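Local coordinates for protein beta-1,4-galactanase (Humicola insolens, PDB 1HJQ) that hydrolyses beta-1,4-galactosidic linkages in type I arabinogalactans, as a fungal glycoside hydrolase of family 53, at residues V7-V12 / R67-A72; V44-W49 / I63-R68. All coordinates share one frame; numbering follows the deposited sequence.

Contact 1 (V7-V12 / R67-A72); sequences VDWSSV and RRAKAA
Trp9 points the benzo rim of its indole at Arg68 and Ala69, spanning the layer between strand 4-8 and helix 59-71 of a TIM barrel. With CG lying between the backbone N and the carbonyl carbon (chi1 78°), the ring projects outward from the end of the strand, and its CZ2 and CH2 atoms lead. CZ2 comes 3.9 Å from Ala69 CB, which lies obliquely to the ring. Arg68 CB sits instead at the ring edge, near its plane, and is 4.3 Å from Trp9 CH2. An alanine suits the helix here, since its single methyl lets a broad indole come close to the backbone. The polar side of the indole is occupied too, with NE1 donating to Gln46 of strand 43-48.

Val12, where the chain turns into helix 12-17, adds a second layer. Its CG1 rests 3.8 Å above the plane of the Trp9 ring, toward the rim, while CG2 lies 4.2 Å from Arg68 NH2. The Arg68 chain bends at chi3 (56°), bringing its guanidinium past Val12 to salt bridges with Glu33 and Glu16; an arginine can thus pack its aliphatic root against Trp9 and still carry its charge to two carboxylates.

No hydrogen bond crosses between the segments; the side chains meet by packing, and a turn helps to set Trp9 and Val12 together. It is a type I turn, closed by Val12 N to Trp9 O at 2.9 Å. An Asx turn from Asp8 to Ser10 overlaps its start, and in it Asp8 OD1 is gripped twice: Ser10 OG donates from the syn side at 2.7 Å, and Ser10 N donates to OD1 at 3.1 Å with an N-H...O angle of 167°.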
# COMPACT_ATOMS: atom_id res chain seq x y z
N VAL A 7 1.22 -8.90 1.47
CA VAL A 7 1.76 -7.99 2.45
C VAL A 7 2.72 -7.00 1.81
O VAL A 7 3.15 -7.18 0.67
CB VAL A 7 2.56 -8.76 3.52
CG1 VAL A 7 1.72 -9.89 4.11
CG2 VAL A 7 3.85 -9.30 2.92
N ASP A 8 3.04 -5.95 2.55
CA ASP A 8 4.00 -4.98 2.10
C ASP A 8 5.23 -5.46 2.85
O ASP A 8 5.23 -5.48 4.08
CB ASP A 8 3.64 -3.57 2.55
CG ASP A 8 4.56 -2.53 1.97
OD1 ASP A 8 5.79 -2.71 2.07
OD2 ASP A 8 4.05 -1.53 1.41
N TRP A 9 6.26 -5.86 2.11
CA TRP A 9 7.48 -6.39 2.73
C TRP A 9 8.72 -5.56 2.40
O TRP A 9 9.84 -6.06 2.46
CB TRP A 9 7.67 -7.84 2.26
CG TRP A 9 8.24 -7.96 0.88
CD1 TRP A 9 7.99 -7.14 -0.19
CD2 TRP A 9 9.17 -8.94 0.41
NE1 TRP A 9 8.72 -7.54 -1.28
CE2 TRP A 9 9.45 -8.65 -0.94
CE3 TRP A 9 9.80 -10.05 1.01
CZ2 TRP A 9 10.33 -9.42 -1.71
CZ3 TRP A 9 10.68 -10.82 0.24
CH2 TRP A 9 10.93 -10.50 -1.10
N SER A 10 8.52 -4.28 2.10
CA SER A 10 9.62 -3.39 1.73
C SER A 10 10.86 -3.41 2.62
O SER A 10 11.98 -3.31 2.13
CB SER A 10 9.08 -1.96 1.60
OG SER A 10 8.00 -1.89 0.68
N SER A 11 10.66 -3.54 3.92
CA SER A 11 11.78 -3.53 4.86
C SER A 11 12.65 -4.79 4.87
O SER A 11 13.72 -4.80 5.49
CB SER A 11 11.25 -3.31 6.26
OG SER A 11 10.49 -4.44 6.66
N VAL A 12 12.21 -5.84 4.19
CA VAL A 12 12.93 -7.10 4.21
C VAL A 12 14.47 -7.06 4.11
O VAL A 12 15.15 -7.68 4.93
CB VAL A 12 12.38 -8.07 3.16
CG1 VAL A 12 12.59 -7.50 1.78
CG2 VAL A 12 13.05 -9.43 3.30
N ARG A 67 12.57 -9.14 -8.24
CA ARG A 67 13.14 -10.35 -8.78
C ARG A 67 12.96 -11.49 -7.77
O ARG A 67 12.54 -12.59 -8.13
CB ARG A 67 14.61 -10.12 -9.10
CG ARG A 67 15.23 -11.15 -10.01
CD ARG A 67 16.61 -10.71 -10.44
NE ARG A 67 16.56 -9.61 -11.41
CZ ARG A 67 17.50 -8.67 -11.52
NH1 ARG A 67 18.56 -8.70 -10.71
NH2 ARG A 67 17.40 -7.72 -12.43
N ARG A 68 13.26 -11.22 -6.51
CA ARG A 68 13.10 -12.24 -5.47
C ARG A 68 11.64 -12.63 -5.30
O ARG A 68 11.31 -13.81 -5.25
CB ARG A 68 13.65 -11.73 -4.13
CG ARG A 68 15.17 -11.78 -4.03
CD ARG A 68 15.68 -11.18 -2.72
NE ARG A 68 15.09 -11.83 -1.55
CZ ARG A 68 15.42 -11.55 -0.29
NH1 ARG A 68 16.35 -10.64 -0.05
NH2 ARG A 68 14.83 -12.19 0.71
N ALA A 69 10.76 -11.63 -5.22
CA ALA A 69 9.33 -11.88 -5.06
C ALA A 69 8.80 -12.77 -6.18
O ALA A 69 7.97 -13.65 -5.94
CB ALA A 69 8.59 -10.56 -5.04
N LYS A 70 9.27 -12.51 -7.39
CA LYS A 70 8.87 -13.27 -8.57
C LYS A 70 9.34 -14.73 -8.47
O LYS A 70 8.59 -15.65 -8.80
CB LYS A 70 9.45 -12.60 -9.82
CG LYS A 70 9.14 -13.29 -11.14
CD LYS A 70 9.99 -12.70 -12.26
CE LYS A 70 9.71 -13.35 -13.61
NZ LYS A 70 10.60 -12.80 -14.68
N ALA A 71 10.57 -14.94 -8.02
CA ALA A 71 11.08 -16.30 -7.91
C ALA A 71 10.20 -17.14 -6.99
O ALA A 71 10.07 -18.35 -7.18
CB ALA A 71 12.51 -16.28 -7.38
N ALA A 72 9.58 -16.51 -6.00
CA ALA A 72 8.70 -17.22 -5.08
C ALA A 72 7.27 -17.23 -5.60
O ALA A 72 6.35 -17.56 -4.87
CB ALA A 72 8.76 -16.58 -3.70

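Contact 2 (V44-W49 / I63-R68); sequences VRQRVW and IQLARR
Gln46 lays its terminal amide against Leu65, the two side chains crossing between strand 43-48 and helix 59-71. The glutamine is stretched out: CG stands anti to the carbonyl carbon (chi1 -59°) and the chain then runs straight (chi2 -175°), carrying CD to 3.4 Å from Leu65 CB. Leu65 also keeps its CG anti to the carbonyl carbon, and its CD1 sits over a face of the amide, 3.9 Å from Gln46 CD. Its CD2 branch turns to Val12, so a forked side chain serves two neighbours at once.

A polar residue is workable at this buried place because both ends of its amide find partners. OE1 accepts from the indole NE1 of Trp9, and NE2 donates to the carbonyl O of Asn62, in the same helix one residue before Ile63, which together should fix the rotation of the amide. Ala66 N lies 3.3 Å from Gln46 OE1, but the angle is too poor for a hydrogen bond. A leucine in place of Gln46 would probably leave the Trp9 N-H and the Asn62 carbonyl without these mates inside the protein.

Arg45, just before Gln46, instead sends its guanidinium inward to Asp8 and to Glu245, probably the nucleophile. Outer residues facing a helix and inner ones serving the active site are characteristic of the (beta/alpha)8 barrel, here in the beta-alpha-beta unit formed by strand 43-48, helix 59-71 and strand 75-80.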
# COMPACT_ATOMS: atom_id res chain seq x y z
N VAL A 44 3.21 -9.09 -3.18
CA VAL A 44 3.89 -8.23 -2.23
C VAL A 44 3.78 -6.78 -2.69
O VAL A 44 3.75 -6.49 -3.89
CB VAL A 44 5.38 -8.61 -2.07
CG1 VAL A 44 5.49 -9.96 -1.38
CG2 VAL A 44 6.07 -8.66 -3.42
N ARG A 45 3.71 -5.87 -1.73
CA ARG A 45 3.62 -4.44 -2.00
C ARG A 45 4.99 -3.87 -1.65
O ARG A 45 5.55 -4.19 -0.60
CB ARG A 45 2.53 -3.83 -1.12
CG ARG A 45 2.33 -2.32 -1.25
CD ARG A 45 1.15 -1.91 -0.40
NE ARG A 45 0.88 -0.47 -0.41
CZ ARG A 45 1.29 0.38 0.53
NH1 ARG A 45 1.99 -0.05 1.57
NH2 ARG A 45 0.97 1.66 0.43
N GLN A 46 5.55 -3.06 -2.53
CA GLN A 46 6.87 -2.47 -2.28
C GLN A 46 6.84 -0.96 -2.47
O GLN A 46 6.36 -0.46 -3.49
CB GLN A 46 7.91 -3.10 -3.22
CG GLN A 46 8.06 -4.63 -3.10
CD GLN A 46 9.19 -5.18 -3.96
OE1 GLN A 46 9.46 -6.38 -3.97
NE2 GLN A 46 9.86 -4.29 -4.70
N ARG A 47 7.33 -0.22 -1.48
CA ARG A 47 7.35 1.23 -1.58
C ARG A 47 8.59 1.68 -2.35
O ARG A 47 9.66 1.11 -2.20
CB ARG A 47 7.33 1.86 -0.18
CG ARG A 47 8.35 1.30 0.79
CD ARG A 47 8.47 2.19 2.03
NE ARG A 47 9.31 1.59 3.06
CZ ARG A 47 8.90 0.61 3.86
NH1 ARG A 47 7.66 0.13 3.73
NH2 ARG A 47 9.71 0.10 4.77
N VAL A 48 8.42 2.70 -3.19
CA VAL A 48 9.52 3.21 -4.00
C VAL A 48 9.75 4.70 -3.78
O VAL A 48 8.84 5.50 -3.98
CB VAL A 48 9.25 2.98 -5.49
CG1 VAL A 48 10.47 3.38 -6.31
CG2 VAL A 48 8.89 1.54 -5.73
N TRP A 49 10.96 5.05 -3.35
CA TRP A 49 11.32 6.45 -3.12
C TRP A 49 12.28 6.91 -4.21
O TRP A 49 13.07 6.12 -4.73
CB TRP A 49 11.98 6.61 -1.74
CG TRP A 49 11.06 6.32 -0.59
CD1 TRP A 49 9.71 6.09 -0.66
CD2 TRP A 49 11.41 6.22 0.79
NE1 TRP A 49 9.21 5.86 0.60
CE2 TRP A 49 10.23 5.94 1.51
CE3 TRP A 49 12.62 6.36 1.50
CZ2 TRP A 49 10.21 5.79 2.90
CZ3 TRP A 49 12.60 6.20 2.88
CH2 TRP A 49 11.41 5.92 3.56
N ILE A 63 14.18 -3.41 -7.35
CA ILE A 63 14.35 -4.39 -8.41
C ILE A 63 14.88 -5.70 -7.84
O ILE A 63 14.49 -6.78 -8.29
CB ILE A 63 15.29 -3.88 -9.50
CG1 ILE A 63 14.55 -2.84 -10.33
CG2 ILE A 63 15.79 -5.04 -10.36
CD1 ILE A 63 15.28 -2.40 -11.56
N GLN A 64 15.75 -5.61 -6.84
CA GLN A 64 16.29 -6.82 -6.22
C GLN A 64 15.14 -7.54 -5.52
O GLN A 64 15.04 -8.77 -5.58
CB GLN A 64 17.38 -6.46 -5.20
CG GLN A 64 18.57 -7.42 -5.22
CD GLN A 64 19.66 -7.02 -4.24
OE1 GLN A 64 20.12 -5.87 -4.24
NE2 GLN A 64 20.07 -7.96 -3.39
N LEU A 65 14.26 -6.77 -4.89
CA LEU A 65 13.10 -7.33 -4.20
C LEU A 65 12.13 -7.99 -5.16
O LEU A 65 11.70 -9.12 -4.95
CB LEU A 65 12.36 -6.24 -3.43
CG LEU A 65 12.95 -5.88 -2.07
CD1 LEU A 65 12.04 -4.90 -1.34
CD2 LEU A 65 13.09 -7.15 -1.26
N ALA A 66 11.78 -7.26 -6.22
CA ALA A 66 10.85 -7.78 -7.22
C ALA A 66 11.34 -9.12 -7.74
O ALA A 66 10.62 -10.12 -7.69
CB ALA A 66 10.72 -6.78 -8.36
N ARG A 67 12.57 -9.14 -8.24
CA ARG A 67 13.14 -10.35 -8.78
C ARG A 67 12.96 -11.49 -7.77
O ARG A 67 12.54 -12.59 -8.13
CB ARG A 67 14.61 -10.12 -9.10
CG ARG A 67 15.23 -11.15 -10.01
CD ARG A 67 16.61 -10.71 -10.44
NE ARG A 67 16.56 -9.61 -11.41
CZ ARG A 67 17.50 -8.67 -11.52
NH1 ARG A 67 18.56 -8.70 -10.71
NH2 ARG A 67 17.40 -7.72 -12.43
N ARG A 68 13.26 -11.22 -6.51
CA ARG A 68 13.10 -12.24 -5.47
C ARG A 68 11.64 -12.63 -5.30
O ARG A 68 11.31 -13.81 -5.25
CB ARG A 68 13.65 -11.73 -4.13
CG ARG A 68 15.17 -11.78 -4.03
CD ARG A 68 15.68 -11.18 -2.72
NE ARG A 68 15.09 -11.83 -1.55
CZ ARG A 68 15.42 -11.55 -0.29
NH1 ARG A 68 16.35 -10.64 -0.05
NH2 ARG A 68 14.83 -12.19 0.71

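From the N terminus, the chain runs up strand 4-8 and turns at 9-12, passes helices 12-17 and 32-38, enters strand 43-48 and reaches helix 59-71. There contact 2 closes the shorter loop, back to the strand just before the helix, and contact 1 the longer one, back to the first strand. The shorter loop lies within the longer, and both end on the same helix, sharing Arg67 and Arg68. Strands 4-8 and 43-48 are parallel neighbours in the barrel, and through the two contacts the helix packs against both. The two strands are joined directly as well, by the salt bridge of Asp8 with Arg45 and by backbone bonding between Val7 and Arg45.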